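Local coordinates for protein deoxyhypusine synthase, putative (Entamoeba histolytica, PDB 7L9R) that is probably a deoxyhypusine synthase, an NAD-dependent transferase that moves the aminobutyl group of spermidine onto a lysine of the translation factor eIF5A, at residues I163-L175 and D224-E236. Sequence-based numbering, arbitrary orientation.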
loop_
_atom_site.group_PDB
_atom_site.type_symbol
_atom_site.label_atom_id
_atom_site.label_comp_id
_atom_site.label_asym_id
_atom_site.label_seq_id
_atom_site.Cartn_x
_atom_site.Cartn_y
_atom_site.Cartn_z
ATOM N N ILE B 163 23.669 -22.021 -4.912
ATOM C CA ILE B 163 22.966 -21.857 -6.178
ATOM C C ILE B 163 23.596 -22.743 -7.246
ATOM O O ILE B 163 22.894 -23.370 -8.049
ATOM C CB ILE B 163 22.965 -20.375 -6.594
ATOM C CG1 ILE B 163 22.320 -19.527 -5.499
ATOM C CG2 ILE B 163 22.242 -20.181 -7.930
ATOM C CD1 ILE B 163 22.275 -18.055 -5.815
ATOM N N GLU B 164 24.926 -22.837 -7.255
ATOM C CA GLU B 164 25.586 -23.635 -8.281
ATOM C C GLU B 164 25.256 -25.115 -8.128
ATOM O O GLU B 164 25.004 -25.801 -9.126
ATOM C CB GLU B 164 27.095 -23.401 -8.242
ATOM C CG GLU B 164 27.823 -23.895 -9.487
ATOM C CD GLU B 164 27.224 -23.350 -10.781
ATOM O OE1 GLU B 164 26.740 -22.194 -10.789
ATOM O OE2 GLU B 164 27.235 -24.086 -11.793
ATOM N N LYS B 165 25.249 -25.626 -6.891
ATOM C CA LYS B 165 24.845 -27.012 -6.673
ATOM C C LYS B 165 23.408 -27.238 -7.129
ATOM O O LYS B 165 23.093 -28.262 -7.749
ATOM C CB LYS B 165 25.009 -27.389 -5.198
ATOM N N THR B 166 22.524 -26.283 -6.848
ATOM C CA THR B 166 21.141 -26.419 -7.285
ATOM C C THR B 166 21.043 -26.368 -8.805
ATOM O O THR B 166 20.306 -27.158 -9.407
ATOM C CB THR B 166 20.285 -25.330 -6.644
ATOM O OG1 THR B 166 20.451 -25.381 -5.223
ATOM C CG2 THR B 166 18.809 -25.517 -6.998
ATOM N N LYS B 167 21.781 -25.447 -9.440
ATOM C CA LYS B 167 21.765 -25.353 -10.898
ATOM C C LYS B 167 22.318 -26.620 -11.539
ATOM O O LYS B 167 21.794 -27.092 -12.557
ATOM C CB LYS B 167 22.564 -24.133 -11.367
ATOM C CG LYS B 167 21.867 -22.801 -11.158
ATOM C CD LYS B 167 22.157 -21.841 -12.302
ATOM C CE LYS B 167 23.370 -20.978 -12.021
ATOM N NZ LYS B 167 23.346 -19.717 -12.814
ATOM N N GLN B 168 23.393 -27.173 -10.968
ATOM C CA GLN B 168 23.960 -28.407 -11.503
ATOM C C GLN B 168 22.953 -29.545 -11.416
ATOM O O GLN B 168 22.774 -30.302 -12.377
ATOM C CB GLN B 168 25.244 -28.768 -10.755
ATOM N N TRP B 169 22.265 -29.661 -10.279
ATOM C CA TRP B 169 21.232 -30.680 -10.126
ATOM C C TRP B 169 20.132 -30.505 -11.166
ATOM O O TRP B 169 19.751 -31.463 -11.852
ATOM C CB TRP B 169 20.655 -30.619 -8.708
ATOM C CG TRP B 169 19.778 -31.782 -8.340
ATOM C CD1 TRP B 169 20.161 -32.930 -7.695
ATOM C CD2 TRP B 169 18.371 -31.915 -8.589
ATOM N NE1 TRP B 169 19.083 -33.763 -7.535
ATOM C CE2 TRP B 169 17.971 -33.165 -8.069
ATOM C CE3 TRP B 169 17.414 -31.105 -9.209
ATOM C CZ2 TRP B 169 16.655 -33.620 -8.146
ATOM C CZ3 TRP B 169 16.108 -31.556 -9.285
ATOM C CH2 TRP B 169 15.740 -32.802 -8.755
ATOM N N LEU B 170 19.603 -29.286 -11.292
ATOM C CA LEU B 170 18.547 -29.037 -12.270
ATOM C C LEU B 170 19.020 -29.348 -13.680
ATOM O O LEU B 170 18.261 -29.892 -14.492
ATOM C CB LEU B 170 18.067 -27.589 -12.178
ATOM C CG LEU B 170 17.340 -27.207 -10.893
ATOM C CD1 LEU B 170 17.142 -25.704 -10.822
ATOM C CD2 LEU B 170 16.009 -27.938 -10.805
ATOM N N LYS B 171 20.266 -28.996 -14.000
ATOM C CA LYS B 171 20.767 -29.235 -15.347
ATOM C C LYS B 171 20.928 -30.726 -15.621
ATOM O O LYS B 171 20.614 -31.199 -16.719
ATOM C CB LYS B 171 22.085 -28.495 -15.558
ATOM C CG LYS B 171 21.930 -26.999 -15.721
ATOM C CD LYS B 171 23.280 -26.312 -15.769
ATOM C CE LYS B 171 23.127 -24.829 -16.017
ATOM N NZ LYS B 171 24.442 -24.132 -16.008
ATOM N N GLU B 172 21.409 -31.486 -14.635
ATOM C CA GLU B 172 21.515 -32.928 -14.827
ATOM C C GLU B 172 20.141 -33.553 -15.022
ATOM O O GLU B 172 19.973 -34.455 -15.851
ATOM C CB GLU B 172 22.246 -33.564 -13.643
ATOM C CG GLU B 172 23.703 -33.146 -13.530
ATOM C CD GLU B 172 24.421 -33.843 -12.396
ATOM O OE1 GLU B 172 24.145 -35.043 -12.168
ATOM O OE2 GLU B 172 25.261 -33.196 -11.734
ATOM N N PHE B 173 19.139 -33.059 -14.291
ATOM C CA PHE B 173 17.774 -33.538 -14.478
ATOM C C PHE B 173 17.263 -33.219 -15.879
ATOM O O PHE B 173 16.655 -34.073 -16.535
ATOM C CB PHE B 173 16.872 -32.929 -13.404
ATOM C CG PHE B 173 15.401 -33.038 -13.696
ATOM C CD1 PHE B 173 14.719 -34.227 -13.486
ATOM C CD2 PHE B 173 14.689 -31.930 -14.130
ATOM C CE1 PHE B 173 13.355 -34.320 -13.739
ATOM C CE2 PHE B 173 13.330 -32.011 -14.387
ATOM C CZ PHE B 173 12.660 -33.205 -14.187
ATOM N N ILE B 174 17.507 -32.000 -16.358
ATOM C CA ILE B 174 17.048 -31.623 -17.691
ATOM C C ILE B 174 17.718 -32.496 -18.745
ATOM O O ILE B 174 17.077 -32.958 -19.697
ATOM C CB ILE B 174 17.306 -30.125 -17.936
ATOM C CG1 ILE B 174 16.403 -29.288 -17.031
ATOM C CG2 ILE B 174 17.044 -29.773 -19.397
ATOM C CD1 ILE B 174 16.794 -27.827 -16.945
ATOM N N LEU B 175 19.022 -32.736 -18.593
ATOM C CA LEU B 175 19.742 -33.567 -19.550
ATOM C C LEU B 175 19.323 -35.032 -19.465
ATOM O O LEU B 175 19.315 -35.730 -20.485
ATOM C CB LEU B 175 21.247 -33.433 -19.331
ATOM C CG LEU B 175 21.850 -32.066 -19.642
ATOM C CD1 LEU B 175 23.303 -32.012 -19.188
ATOM C CD2 LEU B 175 21.725 -31.753 -21.125
ATOM N N ASP B 224 10.015 -19.443 -15.700
ATOM C CA ASP B 224 10.401 -18.062 -15.436
ATOM C C ASP B 224 11.357 -17.943 -14.255
ATOM O O ASP B 224 11.828 -16.842 -13.964
ATOM C CB ASP B 224 9.153 -17.198 -15.189
ATOM C CG ASP B 224 9.470 -15.707 -15.105
ATOM O OD1 ASP B 224 9.938 -15.129 -16.112
ATOM O OD2 ASP B 224 9.243 -15.109 -14.031
ATOM N N GLY B 225 11.658 -19.048 -13.569
ATOM C CA GLY B 225 12.562 -19.045 -12.449
ATOM C C GLY B 225 13.897 -19.684 -12.770
ATOM O O GLY B 225 14.293 -19.819 -13.937
ATOM N N LEU B 226 14.597 -20.110 -11.713
ATOM C CA LEU B 226 15.929 -20.686 -11.876
ATOM C C LEU B 226 15.909 -21.877 -12.829
ATOM O O LEU B 226 16.857 -22.074 -13.603
ATOM C CB LEU B 226 16.488 -21.100 -10.516
ATOM C CG LEU B 226 17.941 -21.563 -10.493
ATOM C CD1 LEU B 226 18.852 -20.436 -10.959
ATOM C CD2 LEU B 226 18.328 -22.046 -9.098
ATOM N N PHE B 227 14.825 -22.664 -12.809
ATOM C CA PHE B 227 14.658 -23.739 -13.786
ATOM C C PHE B 227 14.796 -23.221 -15.215
ATOM O O PHE B 227 15.463 -23.846 -16.047
ATOM C CB PHE B 227 13.307 -24.437 -13.589
ATOM C CG PHE B 227 13.132 -25.688 -14.419
ATOM C CD1 PHE B 227 13.600 -26.909 -13.969
ATOM C CD2 PHE B 227 12.483 -25.642 -15.639
ATOM C CE1 PHE B 227 13.439 -28.058 -14.730
ATOM C CE2 PHE B 227 12.319 -26.781 -16.401
ATOM C CZ PHE B 227 12.802 -27.992 -15.949
ATOM N N GLY B 228 14.190 -22.069 -15.516
ATOM C CA GLY B 228 14.310 -21.518 -16.858
ATOM C C GLY B 228 15.708 -21.003 -17.150
ATOM O O GLY B 228 16.222 -21.178 -18.257
ATOM N N THR B 229 16.353 -20.392 -16.153
ATOM C CA THR B 229 17.753 -19.999 -16.301
ATOM C C THR B 229 18.625 -21.189 -16.684
ATOM O O THR B 229 19.492 -21.076 -17.559
ATOM C CB THR B 229 18.265 -19.374 -15.002
ATOM O OG1 THR B 229 17.423 -18.277 -14.630
ATOM C CG2 THR B 229 19.706 -18.887 -15.166
ATOM N N CYS B 230 18.400 -22.345 -16.049
ATOM C CA CYS B 230 19.180 -23.534 -16.376
ATOM C C CYS B 230 18.909 -24.010 -17.794
ATOM O O CYS B 230 19.815 -24.518 -18.465
ATOM C CB CYS B 230 18.882 -24.649 -15.376
ATOM S SG CYS B 230 19.432 -24.268 -13.714
ATOM N N ILE B 231 17.668 -23.870 -18.267
ATOM C CA ILE B 231 17.378 -24.183 -19.661
ATOM C C ILE B 231 18.178 -23.271 -20.579
ATOM O O ILE B 231 18.779 -23.723 -21.560
ATOM C CB ILE B 231 15.867 -24.070 -19.934
ATOM C CG1 ILE B 231 15.114 -25.221 -19.275
ATOM C CG2 ILE B 231 15.593 -24.007 -21.440
ATOM C CD1 ILE B 231 13.615 -25.082 -19.364
ATOM N N THR B 232 18.216 -21.975 -20.256
ATOM C CA THR B 232 18.909 -21.003 -21.096
ATOM C C THR B 232 20.402 -21.300 -21.161
ATOM O O THR B 232 21.003 -21.292 -22.243
ATOM C CB THR B 232 18.672 -19.594 -20.550
ATOM O OG1 THR B 232 17.282 -19.259 -20.654
ATOM C CG2 THR B 232 19.498 -18.577 -21.321
ATOM N N GLU B 233 21.014 -21.585 -20.008
ATOM C CA GLU B 233 22.446 -21.866 -19.976
ATOM C C GLU B 233 22.776 -23.177 -20.676
ATOM O O GLU B 233 23.752 -23.252 -21.433
ATOM C CB GLU B 233 22.937 -21.876 -18.530
ATOM C CG GLU B 233 22.816 -20.522 -17.857
ATOM C CD GLU B 233 23.190 -20.554 -16.392
ATOM O OE1 GLU B 233 23.472 -21.653 -15.866
ATOM O OE2 GLU B 233 23.210 -19.472 -15.770
ATOM N N LEU B 234 21.961 -24.214 -20.457
ATOM C CA LEU B 234 22.187 -25.481 -21.146
ATOM C C LEU B 234 22.094 -25.319 -22.653
ATOM O O LEU B 234 22.845 -25.957 -23.401
ATOM C CB LEU B 234 21.184 -26.530 -20.679
ATOM C CG LEU B 234 21.583 -27.368 -19.479
ATOM C CD1 LEU B 234 20.427 -28.261 -19.081
ATOM C CD2 LEU B 234 22.794 -28.195 -19.865
ATOM N N ASN B 235 21.171 -24.480 -23.117
ATOM C CA ASN B 235 21.002 -24.318 -24.552
ATOM C C ASN B 235 22.213 -23.642 -25.178
ATOM O O ASN B 235 22.578 -23.962 -26.315
ATOM C CB ASN B 235 19.723 -23.540 -24.850
ATOM C CG ASN B 235 19.270 -23.717 -26.278
ATOM O OD1 ASN B 235 18.805 -24.794 -26.658
ATOM N ND2 ASN B 235 19.415 -22.672 -27.086
ATOM N N GLU B 236 22.877 -22.747 -24.434
ATOM C CA GLU B 236 24.036 -22.045 -24.971
ATOM C C GLU B 236 25.159 -22.998 -25.344
ATOM O O GLU B 236 26.025 -22.629 -26.137
ATOM C CB GLU B 236 24.550 -21.019 -23.957
#
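The ring of Phe-227 carries CD1 of Ile-174 over one face, 4.0 Å above its plane and offset toward the rim, while its edge meets CD2 of Leu-170 and the neighbouring ring of Phe-173. That ring is also met at its edge, with CE2 of Phe-173 4.0 Å from CE1 of Phe-227, so the two aromatics touch rim to rim without stacking. With CG of Phe-227 anti to the backbone N (chi1 -172°), its ring reaches the flank of helix 160-179, although its CB does not point there. Phe-173 continues onto Met-195, Met-196 and Arg-199 of helix 189-200.

Ile-174 is a knob in the hole formed by Phe-227, Cys-230, Ile-231 and Leu-234; its CG2 comes 3.7 Å from CD1 of Leu-234. In return, Cys-230 fits among Lys-167, Leu-170, Lys-171 and Ile-174, and its SG lies 3.8 Å from CA of Lys-167. This mutual insertion is knobs-into-holes packing; the axes of segments 163-175 and 226-236 cross at -67° and come within 9.4 Å. Farther along, Leu-226 lays CD1 against the aliphatic part of Lys-167. Leu-170 and Leu-226 both touch Glu-126 of helix 124-130, and Ile-231 packs on Val-247 of a second subunit.

At the polar margin Glu-233 joins two lysines one turn apart. Lys-171, extended beyond CG, brings NZ to 2.7 Å from OE1 of Glu-233, nearly along the C-O axis. Lys-167 bends at chi2 and, more sharply, at chi3 (-91°), and its NZ reaches OE2 of Glu-233 at 3.0 Å on the syn lone pair. Holding both carboxylate oxygens should restrict the group's rotation, and the two ammonium groups would be expected to keep it ionised, pinning the polar side of an apolar, interlocked interface.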